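Local coordinates for globin protein (Ramazzottius varieornatus, PDB 5ZIQ) that binds heme through two axial histidines as a hexacoordinated globin and, like other globins, probably binds oxygen, though its physiological role is not established, at residues A[48-60]-A[126-138]. Residues are numbered along the deposited sequence; the frame is centred on the assembly and turned at random. Where two conformers were deposited one is given.
Sequences EMLLKLFIEHPDM and YFERMEKCLVFAL. With HEM (protoporphyrin IX containing Fe), chain E.
Met49 and Cys133 interlock where two helices of the globin fold, helix 42-56 and helix 127-142, cross close to the heme. This is knobs-into-holes packing in both directions: Met49 fits among Met130, Cys133, Leu134 and Ala137, while Cys133 drops among Met49, Lys52, Leu53 and Glu56, bringing its CB within 3.4 Å of Met49 O. Met49 bends at its last torsion (chi3 63°), which lays CE 3.7 Å from Leu134 CB and beside the sulfur of Met130. Next to this tight centre, Leu53 and Met130 meet through CD2 and CE and both touch the heme; Met130 also reaches axial His88.

The solvent edge is looser and polar. One water donates to both Glu56 OE1 and Arg129 O, and Lys52 runs across a face of Phe136, NZ 4.2 Å from the ring centroid in a cation-pi contact. Farther along, packing closes again: the Arg129 guanidinium stacks flat on His57, planes at 10°, with Tyr126 CD1 off its opposite face toward the rim and a long salt bridge from NH2 to Asp59 OD1. With an alanine here, His57 would probably lose its stacking partner and Asp59 this mate. Buried beside the heme, Met60 makes a Met-aromatic contact, its SD 3.9 Å from the Tyr126 ring centroid.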
# COMPACT_ATOMS: atom_id res chain seq x y z
N GLU A 48 8.84 6.34 0.17
CA GLU A 48 9.67 5.20 -0.22
C GLU A 48 8.96 4.33 -1.25
O GLU A 48 9.55 3.94 -2.26
CB GLU A 48 10.03 4.35 1.01
CG GLU A 48 11.09 4.95 1.93
CD GLU A 48 11.45 4.02 3.08
OE1 GLU A 48 12.50 4.25 3.72
OE2 GLU A 48 10.69 3.06 3.35
N MET A 49 7.68 4.07 -1.02
CA MET A 49 6.88 3.23 -1.93
C MET A 49 6.82 3.79 -3.32
O MET A 49 7.05 3.05 -4.29
CB MET A 49 5.48 3.04 -1.41
CG MET A 49 5.46 2.27 -0.11
SD MET A 49 3.83 2.26 0.63
CE MET A 49 3.05 1.37 -0.70
N LEU A 50 6.47 5.08 -3.43
CA LEU A 50 6.34 5.70 -4.75
C LEU A 50 7.67 5.79 -5.48
O LEU A 50 7.72 5.51 -6.67
CB LEU A 50 5.67 7.07 -4.70
CG LEU A 50 4.17 7.09 -4.35
CD1 LEU A 50 3.64 8.51 -4.42
CD2 LEU A 50 3.30 6.18 -5.21
N LEU A 51 8.74 6.15 -4.77
CA LEU A 51 10.07 6.17 -5.38
C LEU A 51 10.46 4.78 -5.88
O LEU A 51 11.03 4.66 -6.97
CB LEU A 51 11.13 6.76 -4.44
CG LEU A 51 10.88 8.23 -4.08
CD1 LEU A 51 11.89 8.69 -3.04
CD2 LEU A 51 10.83 9.17 -5.29
N LYS A 52 10.10 3.73 -5.13
CA LYS A 52 10.38 2.36 -5.57
C LYS A 52 9.55 2.01 -6.81
O LYS A 52 10.07 1.40 -7.77
CB LYS A 52 10.18 1.34 -4.45
CG LYS A 52 10.61 -0.08 -4.80
CD LYS A 52 12.11 -0.19 -5.01
CE LYS A 52 12.54 -1.64 -4.89
NZ LYS A 52 13.99 -1.79 -5.16
N LEU A 53 8.28 2.43 -6.82
CA LEU A 53 7.44 2.19 -8.00
C LEU A 53 8.08 2.75 -9.27
O LEU A 53 8.09 2.10 -10.33
CB LEU A 53 6.06 2.81 -7.81
CG LEU A 53 5.04 2.59 -8.94
CD1 LEU A 53 4.60 1.14 -9.08
CD2 LEU A 53 3.83 3.49 -8.70
N PHE A 54 8.63 3.95 -9.14
CA PHE A 54 9.19 4.65 -10.28
C PHE A 54 10.49 4.00 -10.75
O PHE A 54 10.82 4.11 -11.93
CB PHE A 54 9.40 6.15 -9.99
CG PHE A 54 8.15 6.90 -9.59
CD1 PHE A 54 6.87 6.45 -9.93
CD2 PHE A 54 8.27 8.09 -8.87
CE1 PHE A 54 5.73 7.17 -9.54
CE2 PHE A 54 7.15 8.82 -8.50
CZ PHE A 54 5.87 8.36 -8.82
N ILE A 55 11.19 3.30 -9.85
CA ILE A 55 12.40 2.53 -10.20
C ILE A 55 11.99 1.28 -10.97
O ILE A 55 12.53 0.98 -12.04
CB ILE A 55 13.25 2.14 -8.95
CG1 ILE A 55 13.93 3.37 -8.34
CG2 ILE A 55 14.33 1.10 -9.30
CD1 ILE A 55 14.29 3.19 -6.87
N GLU A 56 11.01 0.56 -10.44
CA GLU A 56 10.60 -0.71 -11.02
C GLU A 56 9.85 -0.53 -12.33
O GLU A 56 9.95 -1.38 -13.23
CB GLU A 56 9.78 -1.50 -10.01
CG GLU A 56 10.57 -1.71 -8.72
CD GLU A 56 10.10 -2.87 -7.88
OE1 GLU A 56 8.90 -3.20 -7.90
OE2 GLU A 56 10.94 -3.44 -7.17
N HIS A 57 9.13 0.57 -12.44
CA HIS A 57 8.28 0.85 -13.59
C HIS A 57 8.30 2.35 -13.87
O HIS A 57 7.37 3.06 -13.48
CB HIS A 57 6.85 0.34 -13.35
CG HIS A 57 6.75 -1.15 -13.22
ND1 HIS A 57 6.76 -2.00 -14.31
CD2 HIS A 57 6.66 -1.95 -12.12
CE1 HIS A 57 6.67 -3.25 -13.89
NE2 HIS A 57 6.60 -3.24 -12.57
N PRO A 58 9.36 2.86 -14.55
CA PRO A 58 9.47 4.31 -14.81
C PRO A 58 8.25 4.96 -15.47
O PRO A 58 7.96 6.12 -15.16
CB PRO A 58 10.72 4.40 -15.70
CG PRO A 58 11.55 3.26 -15.23
CD PRO A 58 10.57 2.14 -15.01
N ASP A 59 7.52 4.24 -16.32
CA ASP A 59 6.31 4.79 -16.95
C ASP A 59 5.17 5.11 -15.96
O ASP A 59 4.24 5.86 -16.30
CB ASP A 59 5.82 3.90 -18.12
CG ASP A 59 5.31 2.52 -17.68
OD1 ASP A 59 5.59 2.04 -16.56
OD2 ASP A 59 4.61 1.88 -18.50
N MET A 60 5.26 4.57 -14.74
CA MET A 60 4.27 4.85 -13.70
C MET A 60 4.37 6.30 -13.21
O MET A 60 3.37 6.90 -12.84
CB MET A 60 4.35 3.85 -12.53
CG MET A 60 3.97 2.39 -12.87
SD MET A 60 2.28 2.06 -13.45
CE MET A 60 2.40 2.44 -15.20
N TYR A 126 -2.11 -2.69 -12.79
CA TYR A 126 -1.12 -1.87 -12.08
C TYR A 126 -1.20 -2.00 -10.56
O TYR A 126 -0.21 -1.81 -9.90
CB TYR A 126 -1.20 -0.39 -12.46
CG TYR A 126 -0.91 -0.08 -13.92
CD1 TYR A 126 -0.25 -1.01 -14.76
CD2 TYR A 126 -1.24 1.17 -14.44
CE1 TYR A 126 0.02 -0.71 -16.10
CE2 TYR A 126 -0.97 1.48 -15.77
CZ TYR A 126 -0.35 0.54 -16.60
OH TYR A 126 -0.08 0.87 -17.92
N PHE A 127 -2.37 -2.31 -10.00
CA PHE A 127 -2.47 -2.35 -8.54
C PHE A 127 -1.43 -3.29 -7.91
O PHE A 127 -0.78 -2.93 -6.92
CB PHE A 127 -3.85 -2.76 -8.06
CG PHE A 127 -4.93 -1.75 -8.35
CD1 PHE A 127 -4.93 -0.47 -7.75
CD2 PHE A 127 -5.98 -2.09 -9.19
CE1 PHE A 127 -5.97 0.43 -8.01
CE2 PHE A 127 -7.02 -1.19 -9.45
CZ PHE A 127 -7.01 0.06 -8.86
N GLU A 128 -1.24 -4.46 -8.51
CA GLU A 128 -0.27 -5.45 -8.01
C GLU A 128 1.17 -4.90 -7.95
O GLU A 128 1.95 -5.31 -7.11
CB GLU A 128 -0.35 -6.75 -8.83
CG GLU A 128 0.45 -7.93 -8.26
CD GLU A 128 0.28 -9.21 -9.07
OE1 GLU A 128 -0.11 -9.14 -10.26
OE2 GLU A 128 0.55 -10.30 -8.51
N ARG A 129 1.49 -3.92 -8.80
CA ARG A 129 2.81 -3.29 -8.79
C ARG A 129 3.09 -2.57 -7.47
O ARG A 129 4.24 -2.46 -7.05
CB ARG A 129 2.96 -2.32 -9.96
CG ARG A 129 2.95 -3.01 -11.32
CD ARG A 129 3.01 -2.02 -12.47
NE ARG A 129 3.24 -2.73 -13.73
CZ ARG A 129 3.54 -2.14 -14.88
NH1 ARG A 129 3.76 -2.88 -15.96
NH2 ARG A 129 3.64 -0.82 -14.96
N MET A 130 2.05 -2.09 -6.82
CA MET A 130 2.23 -1.40 -5.56
C MET A 130 2.61 -2.38 -4.45
O MET A 130 3.27 -1.98 -3.49
CB MET A 130 0.97 -0.62 -5.19
CG MET A 130 1.16 0.41 -4.07
SD MET A 130 2.36 1.70 -4.43
CE MET A 130 1.52 2.66 -5.69
N GLU A 131 2.22 -3.65 -4.59
CA GLU A 131 2.56 -4.69 -3.58
C GLU A 131 4.04 -4.82 -3.30
O GLU A 131 4.44 -4.78 -2.15
CB GLU A 131 2.03 -6.08 -3.99
CG GLU A 131 0.54 -6.15 -4.20
CD GLU A 131 0.06 -7.56 -4.44
OE1 GLU A 131 0.84 -8.54 -4.37
OE2 GLU A 131 -1.12 -7.69 -4.72
N LYS A 132 4.85 -4.97 -4.36
CA LYS A 132 6.31 -5.08 -4.23
C LYS A 132 6.87 -3.83 -3.58
O LYS A 132 7.84 -3.91 -2.85
CB LYS A 132 7.00 -5.28 -5.60
CG LYS A 132 7.12 -6.73 -6.06
CD LYS A 132 7.50 -6.85 -7.54
CE LYS A 132 9.00 -7.02 -7.74
NZ LYS A 132 9.30 -7.78 -8.97
N CYS A 133 6.26 -2.68 -3.85
CA CYS A 133 6.72 -1.40 -3.28
C CYS A 133 6.45 -1.32 -1.79
O CYS A 133 7.32 -0.88 -1.04
CB CYS A 133 6.10 -0.23 -4.02
SG CYS A 133 6.54 -0.24 -5.76
N LEU A 134 5.25 -1.74 -1.37
CA LEU A 134 4.95 -1.85 0.05
C LEU A 134 5.86 -2.85 0.73
O LEU A 134 6.41 -2.56 1.79
CB LEU A 134 3.48 -2.19 0.30
CG LEU A 134 3.10 -2.33 1.78
CD1 LEU A 134 3.42 -1.09 2.62
CD2 LEU A 134 1.61 -2.66 1.85
N VAL A 135 6.05 -4.02 0.11
CA VAL A 135 7.00 -5.01 0.65
C VAL A 135 8.41 -4.42 0.82
O VAL A 135 9.05 -4.60 1.86
CB VAL A 135 7.01 -6.30 -0.21
CG1 VAL A 135 8.20 -7.19 0.12
CG2 VAL A 135 5.70 -7.04 -0.03
N PHE A 136 8.88 -3.69 -0.19
CA PHE A 136 10.17 -3.01 -0.11
C PHE A 136 10.25 -2.08 1.10
O PHE A 136 11.24 -2.10 1.83
CB PHE A 136 10.49 -2.24 -1.39
CG PHE A 136 11.78 -1.47 -1.32
CD1 PHE A 136 13.00 -2.14 -1.35
CD2 PHE A 136 11.76 -0.08 -1.19
CE1 PHE A 136 14.19 -1.43 -1.28
CE2 PHE A 136 12.95 0.64 -1.12
CZ PHE A 136 14.17 -0.04 -1.15
N ALA A 137 9.22 -1.26 1.28
CA ALA A 137 9.21 -0.34 2.41
C ALA A 137 9.18 -1.09 3.74
O ALA A 137 9.87 -0.70 4.68
CB ALA A 137 8.05 0.64 2.31
N LEU A 138 8.38 -2.15 3.81
CA LEU A 138 8.35 -3.01 5.00
C LEU A 138 9.71 -3.63 5.31
O LEU A 138 10.18 -3.54 6.43
CB LEU A 138 7.28 -4.10 4.85
CG LEU A 138 5.83 -3.63 4.98
CD1 LEU A 138 4.90 -4.68 4.39
CD2 LEU A 138 5.47 -3.32 6.44
CHA HEM E . -5.00 8.16 -6.55
CHB HEM E . -1.52 6.14 -9.23
CHC HEM E . -2.29 1.97 -6.77
CHD HEM E . -4.30 4.65 -3.27
C1A HEM E . -4.06 7.96 -7.52
C2A HEM E . -3.78 8.86 -8.58
C3A HEM E . -2.80 8.30 -9.34
C4A HEM E . -2.46 7.05 -8.76
CMA HEM E . -2.17 8.90 -10.57
CAA HEM E . -4.46 10.19 -8.80
CBA HEM E . -3.45 11.35 -8.71
CGA HEM E . -2.97 11.51 -7.30
O1A HEM E . -3.79 11.54 -6.36
O2A HEM E . -1.75 11.62 -7.06
C1B HEM E . -1.47 4.80 -8.83
C2B HEM E . -0.71 3.80 -9.49
C3B HEM E . -0.91 2.62 -8.82
C4B HEM E . -1.82 2.92 -7.69
CMB HEM E . 0.14 4.01 -10.72
CAB HEM E . -0.34 1.31 -9.14
CBB HEM E . 0.96 1.21 -9.43
C1C HEM E . -2.82 2.34 -5.54
C2C HEM E . -2.89 1.55 -4.39
C3C HEM E . -3.45 2.33 -3.39
C4C HEM E . -3.72 3.61 -3.94
CMC HEM E . -2.44 0.11 -4.27
CAC HEM E . -3.72 1.98 -1.98
CBC HEM E . -3.61 0.74 -1.53
C1D HEM E . -4.70 5.81 -3.94
C2D HEM E . -5.56 6.81 -3.29
C3D HEM E . -5.76 7.78 -4.20
C4D HEM E . -5.02 7.37 -5.41
CMD HEM E . -6.11 6.73 -1.88
CAD HEM E . -6.58 9.04 -4.02
CBD HEM E . -7.93 8.83 -4.69
CGD HEM E . -8.81 10.05 -4.55
O1D HEM E . -8.52 10.92 -3.71
O2D HEM E . -9.82 10.19 -5.29
NA HEM E . -3.27 6.84 -7.67
NB HEM E . -2.11 4.22 -7.80
NC HEM E . -3.34 3.57 -5.25
ND HEM E . -4.40 6.18 -5.21
FE HEM E . -3.31 5.24 -6.46
O HOH W 1 6.40 -2.54 -8.92